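Local coordinates for regulatory protein YycH-like domain-containing protein (Eubacterium rectale, PDB 5COZ), which is of unknown function but is predicted to contain a YycH-like regulatory domain and, as a probable lipoprotein, may act at the cell surface, at residues A[15-18]-A[19-22]; A[128-131]-A[132-136]; A[190-193]-A[194-198]; A[282-285]-A[286-290]. All coordinates share one frame; numbering follows the deposited sequence.

Interaction 1 of 4, residues A[15-18]-A[19-22]; sequences DYEN and VLNS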
loop_
_atom_site.group_PDB
_atom_site.type_symbol
_atom_site.label_atom_id
_atom_site.label_comp_id
_atom_site.label_asym_id
_atom_site.label_seq_id
_atom_site.Cartn_x
_atom_site.Cartn_y
_atom_site.Cartn_z
ATOM N N ASP A 15 0.369 -19.204 -22.531
ATOM C CA ASP A 15 -0.861 -19.120 -23.357
ATOM C C ASP A 15 -1.990 -18.558 -22.466
ATOM O O ASP A 15 -2.085 -18.963 -21.310
ATOM C CB ASP A 15 -1.215 -20.487 -23.959
ATOM C CG ASP A 15 -2.624 -20.584 -24.497
ATOM O OD1 ASP A 15 -2.842 -20.197 -25.662
ATOM O OD2 ASP A 15 -3.504 -21.081 -23.761
ATOM N N TYR A 16 -2.835 -17.645 -22.990
ATOM C CA TYR A 16 -3.894 -16.999 -22.181
ATOM C C TYR A 16 -4.913 -18.002 -21.588
ATOM O O TYR A 16 -5.219 -17.912 -20.396
ATOM C CB TYR A 16 -4.603 -15.875 -22.963
ATOM C CG TYR A 16 -5.813 -15.279 -22.264
ATOM C CD1 TYR A 16 -5.700 -14.684 -21.009
ATOM C CD2 TYR A 16 -7.058 -15.269 -22.879
ATOM C CE1 TYR A 16 -6.810 -14.133 -20.365
ATOM C CE2 TYR A 16 -8.173 -14.720 -22.251
ATOM C CZ TYR A 16 -8.046 -14.156 -20.992
ATOM O OH TYR A 16 -9.153 -13.606 -20.388
ATOM N N GLU A 17 -5.407 -18.963 -22.376
ATOM C CA GLU A 17 -6.355 -19.943 -21.841
ATOM C C GLU A 17 -5.723 -20.816 -20.757
ATOM O O GLU A 17 -6.400 -21.145 -19.786
ATOM C CB GLU A 17 -6.921 -20.818 -22.972
ATOM C CG GLU A 17 -7.991 -20.111 -23.795
ATOM C CD GLU A 17 -9.232 -19.625 -23.060
ATOM O OE1 GLU A 17 -9.743 -20.353 -22.175
ATOM O OE2 GLU A 17 -9.706 -18.514 -23.392
ATOM N N ASN A 18 -4.429 -21.160 -20.890
ATOM C CA ASN A 18 -3.703 -21.930 -19.873
ATOM C C ASN A 18 -3.540 -21.097 -18.600
ATOM O O ASN A 18 -3.640 -21.623 -17.477
ATOM C CB ASN A 18 -2.333 -22.378 -20.391
ATOM C CG ASN A 18 -2.400 -23.584 -21.291
ATOM O OD1 ASN A 18 -3.393 -24.320 -21.323
ATOM N ND2 ASN A 18 -1.349 -23.797 -22.057
ATOM N N VAL A 19 -3.304 -19.790 -18.784
ATOM C CA VAL A 19 -3.172 -18.876 -17.649
ATOM C C VAL A 19 -4.515 -18.827 -16.900
ATOM O O VAL A 19 -4.536 -18.922 -15.663
ATOM C CB VAL A 19 -2.684 -17.470 -18.102
ATOM C CG1 VAL A 19 -2.970 -16.402 -17.046
ATOM C CG2 VAL A 19 -1.194 -17.495 -18.456
ATOM N N LEU A 20 -5.642 -18.701 -17.634
ATOM C CA LEU A 20 -6.948 -18.713 -16.960
ATOM C C LEU A 20 -7.146 -19.973 -16.152
ATOM O O LEU A 20 -7.590 -19.896 -15.005
ATOM C CB LEU A 20 -8.119 -18.559 -17.943
ATOM C CG LEU A 20 -8.336 -17.178 -18.524
ATOM C CD1 LEU A 20 -9.476 -17.201 -19.534
ATOM C CD2 LEU A 20 -8.639 -16.173 -17.421
ATOM N N ASN A 21 -6.807 -21.144 -16.728
ATOM C CA ASN A 21 -6.963 -22.414 -16.032
ATOM C C ASN A 21 -6.093 -22.464 -14.770
ATOM O O ASN A 21 -6.552 -22.959 -13.733
ATOM C CB ASN A 21 -6.639 -23.579 -16.957
ATOM C CG ASN A 21 -6.933 -24.919 -16.340
ATOM O OD1 ASN A 21 -8.071 -25.224 -15.967
ATOM N ND2 ASN A 21 -5.899 -25.717 -16.161
ATOM N N SER A 22 -4.867 -21.899 -14.833
ATOM C CA SER A 22 -3.949 -21.871 -13.692
ATOM C C SER A 22 -4.532 -21.018 -12.546
ATOM O O SER A 22 -4.218 -21.268 -11.392
ATOM C CB SER A 22 -2.578 -21.330 -14.100
ATOM O OG SER A 22 -2.537 -19.909 -14.191
HETATM O O HOH W 1 -3.228 -24.428 -16.815
#
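One face of the Tyr16 ring is covered by Leu20, one helical turn further on: CD1 of Leu20 makes an off-centre CH-pi contact, 4.1 Å from the centroid of the Tyr16 ring and 29° off its normal. The methyl sits over the phenol end, with Leu20 CD1 3.7 Å from Tyr16 CZ, while Leu20 CG lies over the CE1 side. Tyr16 CG stands anti to the backbone N (chi1 173°), which swings the ring along the helix to meet the leucine. The carboxylate of Glu17 borders the same Leu20 methyl from another direction, its OE2 4.1 Å from CD1.

Asp15 is the N-cap: its OD2 accepts from Asn18 N at 3.0 Å, on the anti side and 22° out of the carboxylate plane. Its carbonyl O starts the i to i+4 ladder by accepting from Val19 N (2.9 Å). At the other end Ser22 OG turns back to donate to Val19 O at 2.7 Å. The amide ND2 of Asn18 is bonded to Asp12 O.

Without the ring, as with an alanine here, Leu20 would probably lose its aromatic neighbour and a gap would open against helix 276-288. Tyr16 and Leu20 pack together on that helix, at Ser281, while Tyr16 and Val19 rest on Cys37 of strand 34-40, so the short helix 16-22 spans both.

Interaction 2 of 4, residues A[128-131]-A[132-136]; sequences ETHD and GKLAV
Glu128 and Lys133 run across each other at an angle, the carboxylate meeting the aliphatic part of the lysine and not its charge. Glu128 OE2 lies 3.3 Å from Lys133 CD and OE1 3.5 Å from Lys133 CB, whereas OE2 and NZ of the pair remain 5.2 Å apart. The lysine leaves the helix extended and then bends at chi3 (97°), which carries its amine away to a salt bridge with Glu202. With a leucine in place of Glu128 the carboxylate is lost, which would probably leave the Lys133 methylenes without their oxygen neighbours and its amine with one nearby opposite charge fewer.

His130 and Leu134 form the second pair. A chi1 of 175° points the imidazole away from the backbone N and lays it beside Leu134, whose CG sits 4.1 Å above the ring plane, toward the rim, and whose CD1 comes within 3.6 Å of His130 NE2. That nitrogen is hydrogen-bonded to Asp206, and a water in the ring plane joins ND1 to Lys133 NZ, so both ring nitrogens have polar partners that can fix the ring's rotation.

Thr129 is the N-cap, its OG1 accepting from Gly132 N at 3.0 Å. Thr129 O then takes Lys133 N in a nearly straight bond (171°).

Helix 130-137 follows strand 125-128 after the single residue Thr129, with Glu128 against Ser117 of strand 116-120 and Phe255 of strand 252-258, while Ala135 and Val136 pack on strand 211-220.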
loop_
_atom_site.group_PDB
_atom_site.type_symbol
_atom_site.label_atom_id
_atom_site.label_comp_id
_atom_site.label_asym_id
_atom_site.label_seq_id
_atom_site.Cartn_x
_atom_site.Cartn_y
_atom_site.Cartn_z
ATOM N N GLU A 128 9.849 10.542 11.716
ATOM C CA GLU A 128 10.899 10.638 10.694
ATOM C C GLU A 128 12.104 11.398 11.171
ATOM O O GLU A 128 11.995 12.295 11.999
ATOM C CB GLU A 128 10.367 11.289 9.399
ATOM C CG GLU A 128 9.823 12.702 9.555
ATOM C CD GLU A 128 9.088 13.284 8.362
ATOM O OE1 GLU A 128 8.921 12.585 7.337
ATOM O OE2 GLU A 128 8.693 14.466 8.451
ATOM N N THR A 129 13.263 11.020 10.638
ATOM C CA THR A 129 14.495 11.781 10.807
ATOM C C THR A 129 14.535 12.767 9.668
ATOM O O THR A 129 13.775 12.624 8.704
ATOM C CB THR A 129 15.746 10.890 10.814
ATOM O OG1 THR A 129 15.896 10.323 9.497
ATOM C CG2 THR A 129 15.708 9.822 11.893
ATOM N N HIS A 130 15.424 13.779 9.756
ATOM C CA HIS A 130 15.546 14.737 8.665
ATOM C C HIS A 130 15.953 14.007 7.352
ATOM O O HIS A 130 15.345 14.233 6.313
ATOM C CB HIS A 130 16.580 15.807 9.054
ATOM C CG HIS A 130 16.886 16.779 7.960
ATOM N ND1 HIS A 130 15.949 17.699 7.530
ATOM C CD2 HIS A 130 18.013 16.919 7.221
ATOM C CE1 HIS A 130 16.534 18.376 6.554
ATOM N NE2 HIS A 130 17.772 17.935 6.326
ATOM N N ASP A 131 16.912 13.071 7.427
ATOM C CA ASP A 131 17.340 12.314 6.245
ATOM C C ASP A 131 16.205 11.403 5.712
ATOM O O ASP A 131 16.014 11.296 4.499
ATOM C CB ASP A 131 18.577 11.459 6.551
ATOM C CG ASP A 131 19.849 12.249 6.831
ATOM O OD1 ASP A 131 19.842 13.484 6.623
ATOM O OD2 ASP A 131 20.859 11.623 7.243
ATOM N N GLY A 132 15.441 10.799 6.611
ATOM C CA GLY A 132 14.329 9.937 6.210
ATOM C C GLY A 132 13.237 10.721 5.505
ATOM O O GLY A 132 12.735 10.320 4.456
ATOM N N LYS A 133 12.883 11.865 6.075
ATOM C CA LYS A 133 11.928 12.795 5.460
ATOM C C LYS A 133 12.349 13.129 4.011
ATOM O O LYS A 133 11.537 13.011 3.085
ATOM C CB LYS A 133 11.853 14.090 6.288
ATOM C CG LYS A 133 10.809 15.064 5.750
ATOM C CD LYS A 133 10.701 16.308 6.618
ATOM C CE LYS A 133 11.499 17.452 6.107
ATOM N NZ LYS A 133 11.108 18.720 6.783
ATOM N N LEU A 134 13.618 13.526 3.819
ATOM C CA LEU A 134 14.047 13.907 2.474
ATOM C C LEU A 134 14.138 12.708 1.532
ATOM O O LEU A 134 13.771 12.836 0.362
ATOM C CB LEU A 134 15.360 14.655 2.505
ATOM C CG LEU A 134 15.389 15.958 3.352
ATOM C CD1 LEU A 134 16.648 16.698 3.097
ATOM C CD2 LEU A 134 14.204 16.900 3.044
ATOM N N ALA A 135 14.575 11.538 2.033
ATOM C CA ALA A 135 14.626 10.358 1.171
ATOM C C ALA A 135 13.254 9.927 0.678
ATOM O O ALA A 135 13.092 9.618 -0.502
ATOM C CB ALA A 135 15.276 9.193 1.905
ATOM N N VAL A 136 12.257 9.896 1.585
ATOM C CA VAL A 136 10.973 9.348 1.188
ATOM C C VAL A 136 10.007 10.404 0.641
ATOM O O VAL A 136 9.147 10.045 -0.163
ATOM C CB VAL A 136 10.358 8.580 2.404
ATOM C CG1 VAL A 136 9.010 7.941 2.060
ATOM C CG2 VAL A 136 11.337 7.526 2.924
HETATM O O HOH W 2 13.475 18.024 8.730
#

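Interaction 3 of 4, residues A[190-193]-A[194-198]; sequences YVLD and DKNTL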
loop_
_atom_site.group_PDB
_atom_site.type_symbol
_atom_site.label_atom_id
_atom_site.label_comp_id
_atom_site.label_asym_id
_atom_site.label_seq_id
_atom_site.Cartn_x
_atom_site.Cartn_y
_atom_site.Cartn_z
ATOM N N TYR A 190 11.601 -1.414 -1.593
ATOM C CA TYR A 190 12.067 -0.405 -2.542
ATOM C C TYR A 190 13.455 0.032 -2.134
ATOM O O TYR A 190 13.728 0.239 -0.944
ATOM C CB TYR A 190 11.062 0.778 -2.562
ATOM C CG TYR A 190 9.679 0.294 -2.956
ATOM C CD1 TYR A 190 9.347 0.102 -4.291
ATOM C CD2 TYR A 190 8.759 -0.104 -1.991
ATOM C CE1 TYR A 190 8.134 -0.470 -4.664
ATOM C CE2 TYR A 190 7.520 -0.645 -2.351
ATOM C CZ TYR A 190 7.230 -0.848 -3.690
ATOM O OH TYR A 190 6.038 -1.383 -4.094
ATOM N N VAL A 191 14.372 0.085 -3.100
ATOM C CA VAL A 191 15.772 0.443 -2.857
ATOM C C VAL A 191 16.014 1.875 -3.306
ATOM O O VAL A 191 16.016 2.183 -4.514
ATOM C CB VAL A 191 16.723 -0.548 -3.560
ATOM C CG1 VAL A 191 18.183 -0.166 -3.270
ATOM C CG2 VAL A 191 16.453 -1.998 -3.108
ATOM N N LEU A 192 16.207 2.771 -2.330
ATOM C CA LEU A 192 16.385 4.189 -2.630
ATOM C C LEU A 192 17.877 4.511 -2.566
ATOM O O LEU A 192 18.402 4.994 -1.553
ATOM C CB LEU A 192 15.562 5.034 -1.654
ATOM C CG LEU A 192 14.054 5.203 -1.941
ATOM C CD1 LEU A 192 13.303 3.868 -2.059
ATOM C CD2 LEU A 192 13.426 6.050 -0.856
ATOM N N ASP A 193 18.570 4.176 -3.657
ATOM C CA ASP A 193 20.002 4.442 -3.785
ATOM C C ASP A 193 20.185 5.754 -4.599
ATOM O O ASP A 193 19.275 6.590 -4.613
ATOM C CB ASP A 193 20.694 3.241 -4.462
ATOM C CG ASP A 193 20.225 2.945 -5.883
ATOM O OD1 ASP A 193 19.240 3.563 -6.324
ATOM O OD2 ASP A 193 20.860 2.114 -6.556
ATOM N N ASP A 194 21.310 5.920 -5.327
ATOM C CA ASP A 194 21.536 7.159 -6.087
ATOM C C ASP A 194 20.429 7.450 -7.122
ATOM O O ASP A 194 20.296 8.602 -7.529
ATOM C CB ASP A 194 22.894 7.111 -6.779
ATOM C CG ASP A 194 22.975 6.022 -7.807
ATOM O OD1 ASP A 194 23.122 4.862 -7.417
ATOM O OD2 ASP A 194 22.805 6.323 -9.004
ATOM N N LYS A 195 19.644 6.422 -7.535
ATOM C CA LYS A 195 18.543 6.623 -8.503
ATOM C C LYS A 195 17.435 7.468 -7.859
ATOM O O LYS A 195 16.632 8.094 -8.561
ATOM C CB LYS A 195 17.969 5.289 -8.989
ATOM C CG LYS A 195 18.951 4.389 -9.735
ATOM C CD LYS A 195 19.636 5.063 -10.931
ATOM C CE LYS A 195 20.516 4.095 -11.691
ATOM N NZ LYS A 195 21.685 3.637 -10.878
ATOM N N ASN A 196 17.414 7.521 -6.523
ATOM C CA ASN A 196 16.454 8.327 -5.789
ATOM C C ASN A 196 16.982 9.765 -5.676
ATOM O O ASN A 196 17.425 10.190 -4.599
ATOM C CB ASN A 196 16.189 7.734 -4.398
ATOM C CG ASN A 196 15.093 8.460 -3.680
ATOM O OD1 ASN A 196 14.077 8.842 -4.285
ATOM N ND2 ASN A 196 15.269 8.688 -2.388
ATOM N N THR A 197 16.968 10.501 -6.800
ATOM C CA THR A 197 17.508 11.860 -6.854
ATOM C C THR A 197 16.871 12.766 -5.821
ATOM O O THR A 197 15.637 12.782 -5.701
ATOM C CB THR A 197 17.277 12.449 -8.259
ATOM O OG1 THR A 197 17.544 11.444 -9.239
ATOM C CG2 THR A 197 18.118 13.736 -8.517
ATOM N N LEU A 198 17.693 13.488 -5.052
ATOM C CA LEU A 198 17.191 14.446 -4.087
ATOM C C LEU A 198 16.722 15.680 -4.883
ATOM O O LEU A 198 17.528 16.328 -5.549
ATOM C CB LEU A 198 18.243 14.782 -3.031
ATOM C CG LEU A 198 17.845 15.833 -1.961
ATOM C CD1 LEU A 198 16.632 15.385 -1.123
ATOM C CD2 LEU A 198 18.988 16.090 -1.032
HETATM O O HOH W 3 17.773 7.845 -1.090
HETATM O O HOH W 4 20.584 1.275 -9.095
#
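Asp193 grips the chain that follows it with both backbone and side chain. Its carbonyl O accepts from Asn196 N at 2.8 Å, the donor standing 41° out of the carbonyl plane, and its OD1 takes Lys195 N at 3.1 Å from above the carboxylate, 60° out of plane. Asp193 CG lies between the backbone N and the carbonyl carbon (chi1 62°), folding the carboxylate over the next residues; CB and CG of Lys195 also pass close to OD1. At the far end of the turn the Asn196 amide crosses Leu192, the residue before the turn, its ND2 3.6 Å from Leu192 CD2.

The Asn196 N to Asp193 O bond closes a type I beta turn from Asp193 to Asn196, and OD1, bonded to the amide two residues on, adds an Asx turn; Asn196 is in addition the centre of an inverse gamma turn. The turn ends strand 188-192 and opens the long loop toward strand 211-220.

Two carboxylates lie side by side here, Asp193 OD2 and Asp194 OD1 3.7 Å apart, a pairing likely to be eased by nearby cations. Lys158 forms a salt bridge with Asp193 OD2, which also takes a water shared with Lys195 NZ. That amine makes a weak, long salt bridge to Asp194 OD2 (3.5 Å), and the Asp194 side chain lies about 4 Å from the bound sodium ion, whose protein ligands are Gln208 and Asp210. Further out, the Asn196 amide is held at both ends: OD1 accepts from Phe141 N, and ND2 donates to a water, which in turn donates to Leu192 O.

Interaction 4 of 4, residues A[282-285]-A[286-290]; sequences KEVD and KLKKY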
loop_
_atom_site.group_PDB
_atom_site.type_symbol
_atom_site.label_atom_id
_atom_site.label_comp_id
_atom_site.label_asym_id
_atom_site.label_seq_id
_atom_site.Cartn_x
_atom_site.Cartn_y
_atom_site.Cartn_z
ATOM N N LYS A 282 -13.267 -11.749 -16.970
ATOM C CA LYS A 282 -14.217 -10.649 -17.020
ATOM C C LYS A 282 -13.463 -9.315 -17.242
ATOM O O LYS A 282 -13.901 -8.467 -18.032
ATOM C CB LYS A 282 -15.003 -10.649 -15.695
ATOM C CG LYS A 282 -16.231 -9.830 -15.662
ATOM C CD LYS A 282 -17.082 -10.371 -14.539
ATOM C CE LYS A 282 -18.309 -9.570 -14.468
ATOM N NZ LYS A 282 -19.111 -10.052 -13.341
ATOM N N GLU A 283 -12.315 -9.157 -16.579
ATOM C CA GLU A 283 -11.534 -7.924 -16.713
ATOM C C GLU A 283 -10.923 -7.814 -18.122
ATOM O O GLU A 283 -10.946 -6.728 -18.703
ATOM C CB GLU A 283 -10.456 -7.888 -15.641
ATOM C CG GLU A 283 -9.542 -6.673 -15.751
ATOM C CD GLU A 283 -10.125 -5.323 -15.384
ATOM O OE1 GLU A 283 -11.332 -5.223 -15.060
ATOM O OE2 GLU A 283 -9.352 -4.340 -15.451
ATOM N N VAL A 284 -10.462 -8.932 -18.699
ATOM C CA VAL A 284 -9.957 -8.895 -20.076
ATOM C C VAL A 284 -11.097 -8.504 -21.027
ATOM O O VAL A 284 -10.864 -7.728 -21.959
ATOM C CB VAL A 284 -9.306 -10.235 -20.445
ATOM C CG1 VAL A 284 -9.235 -10.454 -21.961
ATOM C CG2 VAL A 284 -7.934 -10.357 -19.801
ATOM N N ASP A 285 -12.326 -9.033 -20.813
ATOM C CA ASP A 285 -13.435 -8.680 -21.691
ATOM C C ASP A 285 -13.693 -7.164 -21.619
ATOM O O ASP A 285 -13.953 -6.545 -22.653
ATOM C CB ASP A 285 -14.676 -9.483 -21.314
ATOM C CG ASP A 285 -15.722 -9.549 -22.406
ATOM O OD1 ASP A 285 -15.368 -9.947 -23.564
ATOM O OD2 ASP A 285 -16.908 -9.291 -22.100
ATOM N N LYS A 286 -13.564 -6.568 -20.415
ATOM C CA LYS A 286 -13.751 -5.125 -20.236
ATOM C C LYS A 286 -12.638 -4.346 -20.934
ATOM O O LYS A 286 -12.901 -3.415 -21.689
ATOM C CB LYS A 286 -13.772 -4.777 -18.734
ATOM C CG LYS A 286 -13.935 -3.274 -18.424
ATOM C CD LYS A 286 -12.625 -2.599 -17.978
ATOM C CE LYS A 286 -12.888 -1.260 -17.320
ATOM N NZ LYS A 286 -11.630 -0.499 -17.075
ATOM N N LEU A 287 -11.386 -4.712 -20.649
ATOM C CA LEU A 287 -10.217 -4.005 -21.170
ATOM C C LEU A 287 -10.150 -4.043 -22.677
ATOM O O LEU A 287 -9.702 -3.073 -23.269
ATOM C CB LEU A 287 -8.936 -4.564 -20.558
ATOM C CG LEU A 287 -8.784 -4.345 -19.028
ATOM C CD1 LEU A 287 -7.549 -5.046 -18.496
ATOM C CD2 LEU A 287 -8.743 -2.867 -18.672
ATOM N N LYS A 288 -10.661 -5.115 -23.314
ATOM C CA LYS A 288 -10.684 -5.181 -24.786
ATOM C C LYS A 288 -11.492 -4.052 -25.381
ATOM O O LYS A 288 -11.200 -3.653 -26.511
ATOM C CB LYS A 288 -11.257 -6.527 -25.262
ATOM C CG LYS A 288 -10.275 -7.686 -25.150
ATOM C CD LYS A 288 -11.002 -8.977 -25.607
ATOM C CE LYS A 288 -10.131 -10.197 -25.628
ATOM N NZ LYS A 288 -10.894 -11.397 -26.099
ATOM N N LYS A 289 -12.478 -3.526 -24.634
ATOM C CA LYS A 289 -13.364 -2.437 -25.083
ATOM C C LYS A 289 -12.701 -1.069 -24.987
ATOM O O LYS A 289 -13.252 -0.093 -25.525
ATOM C CB LYS A 289 -14.641 -2.406 -24.229
ATOM C CG LYS A 289 -15.518 -3.659 -24.314
ATOM C CD LYS A 289 -16.685 -3.509 -23.343
ATOM C CE LYS A 289 -17.619 -4.689 -23.321
ATOM N NZ LYS A 289 -17.107 -5.776 -22.455
ATOM N N TYR A 290 -11.589 -0.972 -24.241
ATOM C CA TYR A 290 -10.923 0.314 -23.999
ATOM C C TYR A 290 -9.615 0.407 -24.750
ATOM O O TYR A 290 -8.833 1.328 -24.531
ATOM C CB TYR A 290 -10.726 0.531 -22.501
ATOM C CG TYR A 290 -12.042 0.820 -21.810
ATOM C CD1 TYR A 290 -12.584 2.104 -21.805
ATOM C CD2 TYR A 290 -12.791 -0.205 -21.242
ATOM C CE1 TYR A 290 -13.819 2.369 -21.209
ATOM C CE2 TYR A 290 -14.014 0.052 -20.620
ATOM C CZ TYR A 290 -14.532 1.337 -20.619
ATOM O OH TYR A 290 -15.750 1.591 -20.022
HETATM O O HOH W 5 -12.911 -11.353 -23.760
HETATM O O HOH W 6 -18.854 -7.824 -23.241
#
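Lys289 arches back over the preceding turn to reach Asp285. From CB its chain runs on with CG 3.7 Å from Asp285 O; CD and CE continue past that oxygen at longer range. A bend at the last torsion (chi4 82°) then brings NZ inward, to 3.3 Å from Asp285 O in a hydrogen bond 66° out of the carbonyl plane. The same amine forms a salt bridge with Asp285 OD2 at 3.5 Å, and a water links these two charged atoms as well.

This i to i+4 ion pair lies on the exposed side near the C-terminal end of helix 276-288. A second water connects Asp285 OD1 to Lys288 NZ, while Lys288 CE packs on Val284 CG1 (3.8 Å).

On the buried side Glu283 crosses Leu287, OE2 lying 3.6 Å from both CD1 and CD2, and Leu287 N donates to Glu283 O at 2.8 Å. Glu283 OE1 is bonded to Tyr347, and in one of its two conformers Lys286 NZ reaches Asp345. Leu287 reaches Ile296 and Val298 of strand 295-311.

How the interactions relate
The four contacts follow one another along the chain without nesting or crossing; each is local, within a helix or a turn, and closes no long loop. Interaction 1, near the N terminus, touches interaction 4, late in the sequence, where Tyr16 OH packs on Val284 CB at 3.4 Å; this joins helix 16-22 to helix 276-288 beside the mixed sheet. Interactions 2 and 3 form the other pair, their centres 12 Å apart: Ala135 O and Asn196 ND2 probably hydrogen-bond at 3.0 Å, and Leu134 meets Leu198, tying helix 130-137 to the turn after strand 188-192 on the antiparallel sheet. Interactions 1 and 2 lie on opposite sides of the chain's centre, about 44 Å apart between centres.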